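Local coordinates for exopolysaccharide biosynthesis protein (Pantoea stewartii subsp. stewartii DC283, PDB 6TGF) that probably modifies exopolysaccharide biofilm glycans as a hydrolase with a parallel beta-helix fold resembling that of bacteriophage tailspikes, at residues B[541-552]-B[625-635]. Numbering follows the deposited sequence.
Sequences QPVWYELANLYS and TDTQVFIRLAG
Arg-632 lies across Trp-544 and reaches Pro-542, just before the neighbouring antiparallel strand 543-551. Its CB sits over the tryptophan six-membered ring, 3.5 Å from the centroid and 6° off the normal, a CH-pi contact. CG touches Pro-542 CB. CD lies by Trp-544 NE1 and CE2. NE comes near NE1, but both are donors and do not bond. Beyond CZ, the guanidinium lays one face on Pro-542 CB, and Arg-632 NH1 approaches Pro-542 CG at 3.4 Å. NH2 donates to a water, which donates to Pro-542 O. With CG anti to the backbone N (chi1 -170°) and the chain extended to NE, the arginine spans both residues.

Further along, Glu-546 CG sits over one face of the Phe-630 ring, offset toward the rim, another CH-pi contact. A beta bulge follows: Leu-547 N donates to Val-629 O, and Val-629 N donates to Ala-548 O. Leu-547 CD1 meets Ile-631 CG2 at 3.6 Å.

Val-629 and Ile-631 face strand 589-597 of a second antiparallel sheet, as in a beta-sandwich. That largely apolar face also holds Tyr-545 and Thr-627.

On the other face, Gln-628 NE2 donates to Asn-549 OD1 at 2.7 Å, from 48° above the carbonyl plane. Asn-549 ND2 donates to Asp-626 OD1 at 3.1 Å and also to Asp-661. Gripped at both ends, this buried amide should be fixed in rotation.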
loop_
_atom_site.group_PDB
_atom_site.type_symbol
_atom_site.label_atom_id
_atom_site.label_comp_id
_atom_site.label_asym_id
_atom_site.label_seq_id
_atom_site.Cartn_x
_atom_site.Cartn_y
_atom_site.Cartn_z
ATOM N N GLN B 541 32.887 35.533 -30.233
ATOM C CA GLN B 541 34.168 35.088 -29.618
ATOM C C GLN B 541 34.031 33.673 -29.059
ATOM O O GLN B 541 33.004 33.331 -28.478
ATOM C CB GLN B 541 34.580 36.040 -28.493
ATOM C CG GLN B 541 34.719 37.489 -28.938
ATOM C CD GLN B 541 35.543 37.625 -30.194
ATOM O OE1 GLN B 541 35.099 38.188 -31.192
ATOM N NE2 GLN B 541 36.751 37.086 -30.161
ATOM N N PRO B 542 35.069 32.812 -29.208
ATOM C CA PRO B 542 35.121 31.532 -28.501
ATOM C C PRO B 542 35.227 31.731 -26.981
ATOM O O PRO B 542 35.821 32.710 -26.561
ATOM C CB PRO B 542 36.387 30.844 -29.039
ATOM C CG PRO B 542 36.720 31.590 -30.316
ATOM C CD PRO B 542 36.231 33.005 -30.089
ATOM N N VAL B 543 34.658 30.806 -26.202
ATOM C CA VAL B 543 34.600 30.875 -24.710
ATOM C C VAL B 543 35.089 29.542 -24.133
ATOM O O VAL B 543 34.668 28.485 -24.639
ATOM C CB VAL B 543 33.179 31.212 -24.218
ATOM C CG1 VAL B 543 33.111 31.320 -22.701
ATOM C CG2 VAL B 543 32.647 32.484 -24.860
ATOM N N TRP B 544 35.941 29.608 -23.105
ATOM C CA TRP B 544 36.474 28.434 -22.363
ATOM C C TRP B 544 35.451 27.977 -21.316
ATOM O O TRP B 544 34.968 28.833 -20.551
ATOM C CB TRP B 544 37.823 28.765 -21.710
ATOM C CG TRP B 544 38.993 28.658 -22.638
ATOM C CD1 TRP B 544 39.717 29.680 -23.178
ATOM C CD2 TRP B 544 39.579 27.442 -23.137
ATOM N NE1 TRP B 544 40.713 29.186 -23.977
ATOM C CE2 TRP B 544 40.655 27.817 -23.971
ATOM C CE3 TRP B 544 39.304 26.081 -22.960
ATOM C CZ2 TRP B 544 41.449 26.877 -24.623
ATOM C CZ3 TRP B 544 40.090 25.154 -23.607
ATOM C CH2 TRP B 544 41.147 25.549 -24.428
ATOM N N TYR B 545 35.142 26.677 -21.301
ATOM C CA TYR B 545 34.317 25.994 -20.269
ATOM C C TYR B 545 35.131 24.854 -19.648
ATOM O O TYR B 545 35.897 24.204 -20.386
ATOM C CB TYR B 545 33.030 25.426 -20.875
ATOM C CG TYR B 545 31.929 26.428 -21.114
ATOM C CD1 TYR B 545 30.980 26.695 -20.142
ATOM C CD2 TYR B 545 31.819 27.097 -22.321
ATOM C CE1 TYR B 545 29.958 27.606 -20.356
ATOM C CE2 TYR B 545 30.805 28.012 -22.552
ATOM C CZ TYR B 545 29.870 28.269 -21.567
ATOM O OH TYR B 545 28.869 29.170 -21.790
ATOM N N GLU B 546 34.976 24.633 -18.339
ATOM C CA GLU B 546 35.339 23.356 -17.669
ATOM C C GLU B 546 34.114 22.440 -17.742
ATOM O O GLU B 546 33.082 22.792 -17.139
ATOM C CB GLU B 546 35.775 23.577 -16.220
ATOM C CG GLU B 546 36.331 22.321 -15.565
ATOM C CD GLU B 546 36.784 22.476 -14.123
ATOM O OE1 GLU B 546 36.865 23.625 -13.644
ATOM O OE2 GLU B 546 37.055 21.441 -13.481
ATOM N N LEU B 547 34.215 21.331 -18.480
ATOM C CA LEU B 547 33.112 20.347 -18.637
ATOM C C LEU B 547 32.892 19.638 -17.298
ATOM O O LEU B 547 31.818 19.835 -16.697
ATOM C CB LEU B 547 33.453 19.348 -19.749
ATOM C CG LEU B 547 33.450 19.905 -21.174
ATOM C CD1 LEU B 547 33.678 18.791 -22.181
ATOM C CD2 LEU B 547 32.152 20.636 -21.487
ATOM N N ALA B 548 33.882 18.870 -16.836
ATOM C CA ALA B 548 33.786 18.043 -15.613
ATOM C C ALA B 548 35.172 17.577 -15.161
ATOM O O ALA B 548 36.138 17.728 -15.934
ATOM C CB ALA B 548 32.886 16.860 -15.880
ATOM N N ASN B 549 35.246 17.045 -13.937
ATOM C CA ASN B 549 36.364 16.195 -13.451
ATOM C C ASN B 549 35.946 14.731 -13.614
ATOM O O ASN B 549 34.935 14.337 -13.002
ATOM C CB ASN B 549 36.739 16.495 -11.998
ATOM C CG ASN B 549 37.794 15.548 -11.466
ATOM O OD1 ASN B 549 38.933 15.557 -11.929
ATOM N ND2 ASN B 549 37.424 14.720 -10.502
ATOM N N LEU B 550 36.684 13.970 -14.426
ATOM C CA LEU B 550 36.466 12.515 -14.642
ATOM C C LEU B 550 37.275 11.731 -13.603
ATOM O O LEU B 550 38.514 11.876 -13.596
ATOM C CB LEU B 550 36.899 12.138 -16.063
ATOM C CG LEU B 550 36.177 12.858 -17.201
ATOM C CD1 LEU B 550 36.841 12.544 -18.533
ATOM C CD2 LEU B 550 34.702 12.487 -17.241
ATOM N N TYR B 551 36.601 10.939 -12.762
ATOM C CA TYR B 551 37.236 9.988 -11.813
ATOM C C TYR B 551 37.298 8.600 -12.459
ATOM O O TYR B 551 36.239 7.957 -12.613
ATOM C CB TYR B 551 36.484 9.924 -10.482
ATOM C CG TYR B 551 37.173 9.075 -9.444
ATOM C CD1 TYR B 551 36.945 7.712 -9.369
ATOM C CD2 TYR B 551 38.081 9.627 -8.557
ATOM C CE1 TYR B 551 37.587 6.921 -8.430
ATOM C CE2 TYR B 551 38.729 8.851 -7.609
ATOM C CZ TYR B 551 38.484 7.492 -7.547
ATOM O OH TYR B 551 39.119 6.726 -6.613
ATOM N N SER B 552 38.510 8.160 -12.813
ATOM C CA SER B 552 38.807 6.834 -13.415
ATOM C C SER B 552 39.353 5.906 -12.331
ATOM O O SER B 552 40.497 6.062 -11.910
ATOM C CB SER B 552 39.771 6.975 -14.567
ATOM O OG SER B 552 39.545 8.186 -15.273
ATOM N N THR B 625 43.873 9.292 -10.665
ATOM C CA THR B 625 42.421 8.989 -10.777
ATOM C C THR B 625 41.656 10.141 -11.443
ATOM O O THR B 625 40.716 9.846 -12.207
ATOM C CB THR B 625 41.824 8.687 -9.395
ATOM O OG1 THR B 625 42.044 9.824 -8.561
ATOM C CG2 THR B 625 42.422 7.454 -8.754
ATOM N N ASP B 626 42.032 11.394 -11.163
ATOM C CA ASP B 626 41.225 12.604 -11.484
ATOM C C ASP B 626 41.774 13.299 -12.736
ATOM O O ASP B 626 43.002 13.497 -12.814
ATOM C CB ASP B 626 41.186 13.552 -10.284
ATOM C CG ASP B 626 40.595 12.913 -9.041
ATOM O OD1 ASP B 626 39.354 12.827 -8.962
ATOM O OD2 ASP B 626 41.379 12.487 -8.171
ATOM N N THR B 627 40.881 13.658 -13.668
ATOM C CA THR B 627 41.181 14.395 -14.928
ATOM C C THR B 627 40.105 15.463 -15.166
ATOM O O THR B 627 38.952 15.075 -15.438
ATOM C CB THR B 627 41.249 13.444 -16.131
ATOM O OG1 THR B 627 42.076 12.330 -15.792
ATOM C CG2 THR B 627 41.780 14.115 -17.379
ATOM N N GLN B 628 40.466 16.748 -15.068
ATOM C CA GLN B 628 39.594 17.889 -15.465
ATOM C C GLN B 628 39.743 18.124 -16.971
ATOM O O GLN B 628 40.894 18.178 -17.442
ATOM C CB GLN B 628 39.946 19.165 -14.698
ATOM C CG GLN B 628 39.618 19.100 -13.213
ATOM C CD GLN B 628 40.814 18.711 -12.381
ATOM O OE1 GLN B 628 41.810 19.429 -12.321
ATOM N NE2 GLN B 628 40.719 17.569 -11.720
ATOM N N VAL B 629 38.621 18.257 -17.686
ATOM C CA VAL B 629 38.573 18.492 -19.161
ATOM C C VAL B 629 37.979 19.882 -19.413
ATOM O O VAL B 629 36.866 20.145 -18.917
ATOM C CB VAL B 629 37.772 17.391 -19.883
ATOM C CG1 VAL B 629 37.677 17.642 -21.382
ATOM C CG2 VAL B 629 38.349 16.010 -19.614
ATOM N N PHE B 630 38.707 20.728 -20.148
ATOM C CA PHE B 630 38.273 22.072 -20.610
ATOM C C PHE B 630 38.094 22.039 -22.132
ATOM O O PHE B 630 38.871 21.338 -22.811
ATOM C CB PHE B 630 39.291 23.142 -20.210
ATOM C CG PHE B 630 39.446 23.356 -18.725
ATOM C CD1 PHE B 630 40.156 22.453 -17.949
ATOM C CD2 PHE B 630 38.898 24.469 -18.106
ATOM C CE1 PHE B 630 40.304 22.652 -16.584
ATOM C CE2 PHE B 630 39.051 24.669 -16.742
ATOM C CZ PHE B 630 39.751 23.760 -15.983
ATOM N N ILE B 631 37.096 22.764 -22.646
ATOM C CA ILE B 631 36.848 22.932 -24.109
ATOM C C ILE B 631 36.693 24.427 -24.415
ATOM O O ILE B 631 36.003 25.125 -23.646
ATOM C CB ILE B 631 35.630 22.108 -24.582
ATOM C CG1 ILE B 631 34.321 22.524 -23.904
ATOM C CG2 ILE B 631 35.893 20.620 -24.405
ATOM C CD1 ILE B 631 33.086 22.181 -24.706
ATOM N N ARG B 632 37.342 24.893 -25.485
ATOM C CA ARG B 632 37.165 26.260 -26.041
ATOM C C ARG B 632 35.953 26.226 -26.975
ATOM O O ARG B 632 36.125 25.906 -28.168
ATOM C CB ARG B 632 38.436 26.730 -26.755
ATOM C CG ARG B 632 38.423 28.205 -27.129
ATOM C CD ARG B 632 39.812 28.768 -27.365
ATOM N NE ARG B 632 39.862 30.191 -27.051
ATOM C CZ ARG B 632 39.895 31.184 -27.938
ATOM N NH1 ARG B 632 39.899 30.937 -29.238
ATOM N NH2 ARG B 632 39.930 32.437 -27.517
ATOM N N LEU B 633 34.769 26.509 -26.427
ATOM C CA LEU B 633 33.475 26.468 -27.156
ATOM C C LEU B 633 33.498 27.544 -28.249
ATOM O O LEU B 633 33.796 28.708 -27.921
ATOM C CB LEU B 633 32.334 26.681 -26.154
ATOM C CG LEU B 633 30.948 26.223 -26.606
ATOM C CD1 LEU B 633 30.931 24.739 -26.950
ATOM C CD2 LEU B 633 29.906 26.526 -25.543
ATOM N N ALA B 634 33.220 27.150 -29.497
ATOM C CA ALA B 634 33.321 27.989 -30.716
ATOM C C ALA B 634 32.410 29.215 -30.600
ATOM O O ALA B 634 31.516 29.219 -29.736
ATOM C CB ALA B 634 32.965 27.171 -31.933
ATOM N N GLY B 635 32.641 30.221 -31.446
ATOM C CA GLY B 635 31.753 31.390 -31.593
ATOM C C GLY B 635 30.456 30.997 -32.279
ATOM O O GLY B 635 30.520 30.218 -33.252
HETATM O O HOH W 1 38.777 32.434 -25.144
#